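Long-range contacts in putative dihydrodipicolinate synthase family protein (Coccidioides immitis, PDB 3QFE), which is a TIM-barrel protein of the dihydrodipicolinate synthetase family whose own function is not established: residues Y37-A42 and R74-P79; Q68-A73 and A105-V110. All blocks are in the same frame, centred on the assembly; numbering follows the deposited sequence.

Contact 1 (Y37-A42 and R74-P79); sequences YYAYLA and RKAVGP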
ATOM      1  N   TYR A  37      -4.480 -14.675  -4.033  1.00 26.27           N
ATOM      2  CA  TYR A  37      -3.574 -13.606  -4.427  1.00 25.93           C
ATOM      3  C   TYR A  37      -2.890 -12.961  -3.225  1.00 25.77           C
ATOM      4  O   TYR A  37      -1.677 -12.832  -3.204  1.00 25.39           O
ATOM      5  CB  TYR A  37      -4.337 -12.562  -5.245  1.00 25.95           C
ATOM      6  CG  TYR A  37      -3.488 -11.404  -5.726  1.00 26.31           C
ATOM      7  CD1 TYR A  37      -2.543 -11.574  -6.750  1.00 28.90           C
ATOM      8  CD2 TYR A  37      -3.617 -10.149  -5.157  1.00 24.99           C
ATOM      9  CE1 TYR A  37      -1.762 -10.515  -7.204  1.00 27.67           C
ATOM     10  CE2 TYR A  37      -2.839  -9.080  -5.593  1.00 27.35           C
ATOM     11  CZ  TYR A  37      -1.909  -9.270  -6.622  1.00 30.17           C
ATOM     12  OH  TYR A  37      -1.135  -8.202  -7.056  1.00 31.17           O
ATOM     13  N   TYR A  38      -3.673 -12.580  -2.216  1.00 26.09           N
ATOM     14  CA  TYR A  38      -3.127 -12.051  -0.969  1.00 26.28           C
ATOM     15  C   TYR A  38      -2.137 -13.031  -0.328  1.00 27.16           C
ATOM     16  O   TYR A  38      -1.086 -12.620   0.181  1.00 27.25           O
ATOM     17  CB  TYR A  38      -4.240 -11.821   0.041  1.00 26.38           C
ATOM     18  CG  TYR A  38      -5.178 -10.634  -0.163  1.00 26.76           C
ATOM     19  CD1 TYR A  38      -4.783  -9.493  -0.827  1.00 26.83           C
ATOM     20  CD2 TYR A  38      -6.458 -10.661   0.380  1.00 29.00           C
ATOM     21  CE1 TYR A  38      -5.654  -8.414  -0.969  1.00 29.29           C
ATOM     22  CE2 TYR A  38      -7.328  -9.586   0.265  1.00 29.73           C
ATOM     23  CZ  TYR A  38      -6.919  -8.471  -0.413  1.00 29.97           C
ATOM     24  OH  TYR A  38      -7.779  -7.423  -0.537  1.00 29.59           O
ATOM     25  N   ALA A  39      -2.495 -14.323  -0.317  1.00 27.56           N
ATOM     26  CA  ALA A  39      -1.662 -15.339   0.295  1.00 27.76           C
ATOM     27  C   ALA A  39      -0.338 -15.432  -0.477  1.00 28.36           C
ATOM     28  O   ALA A  39       0.744 -15.455   0.120  1.00 28.47           O
ATOM     29  CB  ALA A  39      -2.374 -16.656   0.334  1.00 28.09           C
ATOM     30  N   TYR A  40      -0.419 -15.437  -1.801  1.00 28.39           N
ATOM     31  CA  TYR A  40       0.787 -15.461  -2.617  1.00 28.30           C
ATOM     32  C   TYR A  40       1.698 -14.256  -2.304  1.00 28.64           C
ATOM     33  O   TYR A  40       2.925 -14.411  -2.134  1.00 28.84           O
ATOM     34  CB  TYR A  40       0.432 -15.462  -4.095  1.00 28.02           C
ATOM     35  CG  TYR A  40       1.666 -15.560  -4.960  1.00 29.39           C
ATOM     36  CD1 TYR A  40       2.270 -16.796  -5.201  1.00 28.64           C
ATOM     37  CD2 TYR A  40       2.245 -14.419  -5.509  1.00 28.46           C
ATOM     38  CE1 TYR A  40       3.400 -16.887  -5.974  1.00 30.63           C
ATOM     39  CE2 TYR A  40       3.393 -14.500  -6.277  1.00 29.90           C
ATOM     40  CZ  TYR A  40       3.966 -15.731  -6.503  1.00 30.63           C
ATOM     41  OH  TYR A  40       5.100 -15.824  -7.263  1.00 30.56           O
ATOM     42  N   LEU A  41       1.114 -13.056  -2.231  1.00 28.01           N
ATOM     43  CA  LEU A  41       1.916 -11.854  -1.935  1.00 27.69           C
ATOM     44  C   LEU A  41       2.574 -11.940  -0.555  1.00 27.82           C
ATOM     45  O   LEU A  41       3.751 -11.590  -0.400  1.00 28.97           O
ATOM     46  CB  LEU A  41       1.083 -10.568  -2.028  1.00 27.29           C
ATOM     47  CG  LEU A  41       0.475 -10.166  -3.370  1.00 27.76           C
ATOM     48  CD1 LEU A  41      -0.272  -8.860  -3.160  1.00 29.17           C
ATOM     49  CD2 LEU A  41       1.525 -10.003  -4.456  1.00 26.52           C
ATOM     50  N   ALA A  42       1.840 -12.415   0.439  1.00 27.03           N
ATOM     51  CA  ALA A  42       2.406 -12.456   1.791  1.00 27.96           C
ATOM     52  C   ALA A  42       3.524 -13.469   1.919  1.00 28.31           C
ATOM     53  O   ALA A  42       4.360 -13.353   2.818  1.00 30.47           O
ATOM     54  CB  ALA A  42       1.336 -12.703   2.843  1.00 26.98           C
ATOM     55  N   ARG A  74      -6.955 -11.143   6.175  1.00 28.07           N
ATOM     56  CA  ARG A  74      -6.522 -11.808   7.421  1.00 28.29           C
ATOM     57  C   ARG A  74      -6.484 -13.339   7.289  1.00 29.53           C
ATOM     58  O   ARG A  74      -5.548 -13.979   7.746  1.00 30.32           O
ATOM     59  CB  ARG A  74      -7.391 -11.380   8.610  1.00 28.46           C
ATOM     60  CG  ARG A  74      -7.118 -12.123   9.938  1.00 26.67           C
ATOM     61  CD  ARG A  74      -5.664 -11.913  10.365  1.00 28.35           C
ATOM     62  NE  ARG A  74      -5.351 -10.497  10.604  1.00 27.78           N
ATOM     63  CZ  ARG A  74      -4.123  -9.972  10.552  1.00 29.45           C
ATOM     64  NH1 ARG A  74      -3.066 -10.733  10.248  1.00 27.52           N
ATOM     65  NH2 ARG A  74      -3.947  -8.663  10.788  1.00 29.29           N
ATOM     66  N   LYS A  75      -7.507 -13.918   6.667  1.00 30.23           N
ATOM     67  CA  LYS A  75      -7.564 -15.361   6.452  1.00 31.15           C
ATOM     68  C   LYS A  75      -6.413 -15.825   5.527  1.00 30.64           C
ATOM     69  O   LYS A  75      -5.811 -16.871   5.753  1.00 30.90           O
ATOM     70  CB  LYS A  75      -8.932 -15.757   5.888  1.00 31.28           C
ATOM     71  CG  LYS A  75      -9.109 -17.238   5.622  1.00 35.61           C
ATOM     72  CD  LYS A  75     -10.535 -17.578   5.099  1.00 42.96           C
ATOM     73  CE  LYS A  75     -10.583 -19.009   4.486  1.00 46.74           C
ATOM     74  NZ  LYS A  75     -11.819 -19.282   3.669  1.00 50.06           N
ATOM     75  N   ALA A  76      -6.090 -15.031   4.513  1.00 29.47           N
ATOM     76  CA  ALA A  76      -5.038 -15.403   3.556  1.00 29.49           C
ATOM     77  C   ALA A  76      -3.648 -15.426   4.166  1.00 29.75           C
ATOM     78  O   ALA A  76      -2.820 -16.220   3.734  1.00 30.35           O
ATOM     79  CB  ALA A  76      -5.033 -14.437   2.367  1.00 28.46           C
ATOM     80  N   VAL A  77      -3.383 -14.538   5.136  1.00 29.18           N
ATOM     81  CA  VAL A  77      -2.014 -14.321   5.635  1.00 28.92           C
ATOM     82  C   VAL A  77      -1.754 -14.915   7.043  1.00 30.31           C
ATOM     83  O   VAL A  77      -0.597 -15.097   7.447  1.00 29.96           O
ATOM     84  CB  VAL A  77      -1.587 -12.820   5.558  1.00 28.85           C
ATOM     85  CG1 VAL A  77      -1.980 -12.206   4.205  1.00 26.33           C
ATOM     86  CG2 VAL A  77      -2.200 -11.979   6.711  1.00 27.20           C
ATOM     87  N   GLY A  78      -2.826 -15.229   7.774  1.00 30.79           N
ATOM     88  CA  GLY A  78      -2.694 -15.763   9.124  1.00 32.25           C
ATOM     89  C   GLY A  78      -2.569 -14.652  10.146  1.00 33.46           C
ATOM     90  O   GLY A  78      -2.440 -13.488   9.774  1.00 32.80           O
ATOM     91  N   PRO A  79      -2.555 -15.001  11.445  1.00 34.96           N
ATOM     92  CA  PRO A  79      -2.644 -13.985  12.513  1.00 36.14           C
ATOM     93  C   PRO A  79      -1.371 -13.186  12.795  1.00 37.22           C
ATOM     94  O   PRO A  79      -1.448 -12.164  13.478  1.00 38.67           O
ATOM     95  CB  PRO A  79      -3.016 -14.814  13.753  1.00 37.03           C
ATOM     96  CG  PRO A  79      -2.354 -16.125  13.514  1.00 37.82           C
ATOM     97  CD  PRO A  79      -2.461 -16.366  11.992  1.00 36.05           C
TER
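Tyr38 opens the contact with its CB, which lies 3.6 Å from Ala76 CB. With chi1 at -74° the ring swings to the side opposite the residue's own carbonyl carbon and runs along helix 63-77 toward Leu69 and Ala73, away from 74-79. Ala76 CB lies off the edge of the ring, near its plane, and the touch itself is made by Tyr38 CB. One residue on, Ala39 packs its methyl against the same alanine: Ala39 CB is 3.5 Å from Ala76 O and 4.0 Å from Ala76 CB. The CA atoms of Ala39 and Ala76 are 4.7 Å apart, a spacing that brings the two backbones close together. A turn later, Ala42 CB touches Val77 CG1 at 3.6 Å. Val77 CG1 also passes 4.1 Å from Tyr38 O; beyond the two segments, Val77 reaches Leu49 of strand 48-51. Helix 63-77 ends here, with Gly78 at positive phi, and Arg74 NH1 reaches forward to donate to Gly78 O at 2.9 Å, the oxygen in the guanidinium plane. Between 37-42 and 74-79 only aliphatic carbons do the touching, two of them against carbonyl oxygens, so close fit of small side chains replaces hydrogen bonds and ion pairs.

Contact 2 (Q68-A73 and A105-V110); sequences QLIATA and AGANYV
Ile70 and Ala105 point their CB atoms at each other's segments and meet at 3.8 Å, Ile70 CB to Ala105 CB. A chi1 of -61° turns CG2 of the isoleucine away from its backbone N and over the start of the turn. There Ile70 CG2 sits against both Ala105 CB (3.8 Å) and Ala107 N (3.9 Å), in the bend between them, and lies 4.0 Å from Ala107 CB. Outside the two segments, Ile70 and Ala107 both touch Ala85 of strand 83-86 and Ala102 of helix 92-105, which places the pair between helices and barrel wall. Ala71 adds a looser contact, its CB 4.2 Å from Ala105 CB. Its backbone comes nearer: Ala71 CA approaches Ala105 O at 3.5 Å with an angle of 147° at the hydrogen, a CA-H...O contact. Gly106, at positive phi and with two bonds back into the last helical turn, forms a Schellman motif. The chain can thus turn directly from the helix toward strand 109-112, part of a beta-alpha-beta crossover of the TIM barrel. Methyl and methine carbons and one weak CA-H...O contact make up the interaction, with no conventional hydrogen bond between the segments, so it depends on shape and close approach.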
ATOM      1  N   GLN A  68     -15.225  -7.293   3.936  1.00 29.78           N
ATOM      2  CA  GLN A  68     -14.973  -8.643   3.428  1.00 30.71           C
ATOM      3  C   GLN A  68     -13.533  -8.751   2.947  1.00 29.41           C
ATOM      4  O   GLN A  68     -12.892  -9.779   3.133  1.00 29.71           O
ATOM      5  CB  GLN A  68     -15.945  -9.025   2.300  1.00 30.59           C
ATOM      6  CG  GLN A  68     -17.308  -9.293   2.844  1.00 35.53           C
ATOM      7  CD  GLN A  68     -18.409  -9.320   1.787  1.00 41.54           C
ATOM      8  OE1 GLN A  68     -18.230  -8.869   0.643  1.00 42.84           O
ATOM      9  NE2 GLN A  68     -19.566  -9.858   2.176  1.00 41.58           N
ATOM     10  N   LEU A  69     -13.018  -7.692   2.346  1.00 27.94           N
ATOM     11  CA  LEU A  69     -11.661  -7.764   1.837  1.00 27.10           C
ATOM     12  C   LEU A  69     -10.677  -7.835   2.980  1.00 26.94           C
ATOM     13  O   LEU A  69      -9.744  -8.623   2.924  1.00 26.81           O
ATOM     14  CB  LEU A  69     -11.353  -6.607   0.918  1.00 26.45           C
ATOM     15  CG  LEU A  69     -12.004  -6.666  -0.458  1.00 27.95           C
ATOM     16  CD1 LEU A  69     -11.645  -5.367  -1.164  1.00 30.22           C
ATOM     17  CD2 LEU A  69     -11.467  -7.878  -1.253  1.00 28.48           C
ATOM     18  N   ILE A  70     -10.913  -7.055   4.041  1.00 26.70           N
ATOM     19  CA  ILE A  70     -10.018  -7.091   5.181  1.00 26.60           C
ATOM     20  C   ILE A  70     -10.032  -8.484   5.783  1.00 27.00           C
ATOM     21  O   ILE A  70      -8.969  -9.064   6.003  1.00 27.44           O
ATOM     22  CB  ILE A  70     -10.344  -6.023   6.249  1.00 26.87           C
ATOM     23  CG1 ILE A  70     -10.209  -4.620   5.624  1.00 27.81           C
ATOM     24  CG2 ILE A  70      -9.349  -6.124   7.417  1.00 25.43           C
ATOM     25  CD1 ILE A  70     -10.800  -3.469   6.496  1.00 26.32           C
ATOM     26  N   ALA A  71     -11.229  -9.033   6.007  1.00 26.77           N
ATOM     27  CA  ALA A  71     -11.386 -10.373   6.583  1.00 27.36           C
ATOM     28  C   ALA A  71     -10.727 -11.443   5.693  1.00 27.26           C
ATOM     29  O   ALA A  71     -10.102 -12.393   6.173  1.00 27.55           O
ATOM     30  CB  ALA A  71     -12.899 -10.693   6.785  1.00 27.38           C
ATOM     31  N   THR A  72     -10.862 -11.268   4.386  1.00 27.21           N
ATOM     32  CA  THR A  72     -10.260 -12.181   3.424  1.00 27.21           C
ATOM     33  C   THR A  72      -8.723 -12.055   3.495  1.00 27.44           C
ATOM     34  O   THR A  72      -8.023 -13.081   3.521  1.00 27.98           O
ATOM     35  CB  THR A  72     -10.837 -11.944   2.000  1.00 26.94           C
ATOM     36  OG1 THR A  72     -12.232 -12.269   2.011  1.00 25.86           O
ATOM     37  CG2 THR A  72     -10.126 -12.792   0.940  1.00 25.82           C
ATOM     38  N   ALA A  73      -8.211 -10.820   3.581  1.00 26.62           N
ATOM     39  CA  ALA A  73      -6.790 -10.615   3.786  1.00 26.49           C
ATOM     40  C   ALA A  73      -6.312 -11.364   5.021  1.00 27.65           C
ATOM     41  O   ALA A  73      -5.392 -12.191   4.912  1.00 28.74           O
ATOM     42  CB  ALA A  73      -6.426  -9.124   3.858  1.00 25.63           C
ATOM     43  N   ALA A 105     -12.784  -6.941  11.472  1.00 31.93           N
ATOM     44  CA  ALA A 105     -12.402  -7.852  10.401  1.00 31.82           C
ATOM     45  C   ALA A 105     -10.960  -8.363  10.536  1.00 31.51           C
ATOM     46  O   ALA A 105     -10.561  -9.253   9.818  1.00 32.02           O
ATOM     47  CB  ALA A 105     -12.644  -7.208   9.054  1.00 30.20           C
ATOM     48  N   GLY A 106     -10.191  -7.798  11.466  1.00 31.55           N
ATOM     49  CA  GLY A 106      -8.858  -8.288  11.774  1.00 30.52           C
ATOM     50  C   GLY A 106      -7.649  -7.447  11.383  1.00 30.33           C
ATOM     51  O   GLY A 106      -6.531  -7.943  11.462  1.00 31.78           O
ATOM     52  N   ALA A 107      -7.825  -6.195  10.958  1.00 29.60           N
ATOM     53  CA  ALA A 107      -6.675  -5.320  10.640  1.00 28.84           C
ATOM     54  C   ALA A 107      -5.811  -4.993  11.882  1.00 29.78           C
ATOM     55  O   ALA A 107      -6.309  -5.086  13.013  1.00 30.87           O
ATOM     56  CB  ALA A 107      -7.146  -4.052   9.967  1.00 28.48           C
ATOM     57  N   ASN A 108      -4.520  -4.664  11.691  1.00 29.23           N
ATOM     58  CA  ASN A 108      -3.644  -4.267  12.819  1.00 29.82           C
ATOM     59  C   ASN A 108      -3.521  -2.748  12.918  1.00 30.20           C
ATOM     60  O   ASN A 108      -3.332  -2.188  14.017  1.00 31.12           O
ATOM     61  CB  ASN A 108      -2.227  -4.850  12.698  1.00 29.55           C
ATOM     62  CG  ASN A 108      -2.214  -6.348  12.478  1.00 29.58           C
ATOM     63  OD1 ASN A 108      -1.935  -6.824  11.373  1.00 32.42           O
ATOM     64  ND2 ASN A 108      -2.511  -7.098  13.512  1.00 27.03           N
ATOM     65  N   TYR A 109      -3.615  -2.091  11.759  1.00 29.08           N
ATOM     66  CA  TYR A 109      -3.465  -0.656  11.664  1.00 29.06           C
ATOM     67  C   TYR A 109      -4.479  -0.092  10.676  1.00 28.94           C
ATOM     68  O   TYR A 109      -4.931  -0.790   9.743  1.00 28.79           O
ATOM     69  CB  TYR A 109      -2.062  -0.306  11.156  1.00 29.23           C
ATOM     70  CG  TYR A 109      -0.917  -1.127  11.725  1.00 28.21           C
ATOM     71  CD1 TYR A 109      -0.444  -0.921  13.021  1.00 29.78           C
ATOM     72  CD2 TYR A 109      -0.293  -2.071  10.956  1.00 26.94           C
ATOM     73  CE1 TYR A 109       0.614  -1.653  13.524  1.00 28.63           C
ATOM     74  CE2 TYR A 109       0.774  -2.816  11.447  1.00 29.21           C
ATOM     75  CZ  TYR A 109       1.224  -2.602  12.717  1.00 29.95           C
ATOM     76  OH  TYR A 109       2.277  -3.366  13.169  1.00 32.57           O
ATOM     77  N   VAL A 110      -4.797   1.187  10.832  1.00 28.77           N
ATOM     78  CA  VAL A 110      -5.631   1.845   9.849  1.00 28.80           C
ATOM     79  C   VAL A 110      -4.882   2.995   9.231  1.00 30.05           C
ATOM     80  O   VAL A 110      -4.156   3.716   9.914  1.00 31.17           O
ATOM     81  CB  VAL A 110      -7.015   2.300  10.399  1.00 28.08           C
ATOM     82  CG1 VAL A 110      -7.794   1.108  10.795  1.00 27.32           C
ATOM     83  CG2 VAL A 110      -6.874   3.243  11.586  1.00 28.43           C
TER

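Contacts 1 and 2 share helix 63-77, and their centres are 11 Å apart. The helix packs against helix 31-42 in contact 1 and against the C-terminal end of helix 92-105 and the turn that follows in contact 2, so partners from before and after it in the chain both pack on this one helix. Arg74 ties the two together: its NH2 is 2.8 Å from Gly106 O and 2.8 Å from Asn108 OD1, both probable hydrogen bonds, while its NH1 also bonds to Phe81 O. Apolar packing adds to this where Tyr38 CD2 lies 3.4 Å from Ala73 CA. The calcium ion is bound at Ala315 and Ser318, residues that belong to neither contact.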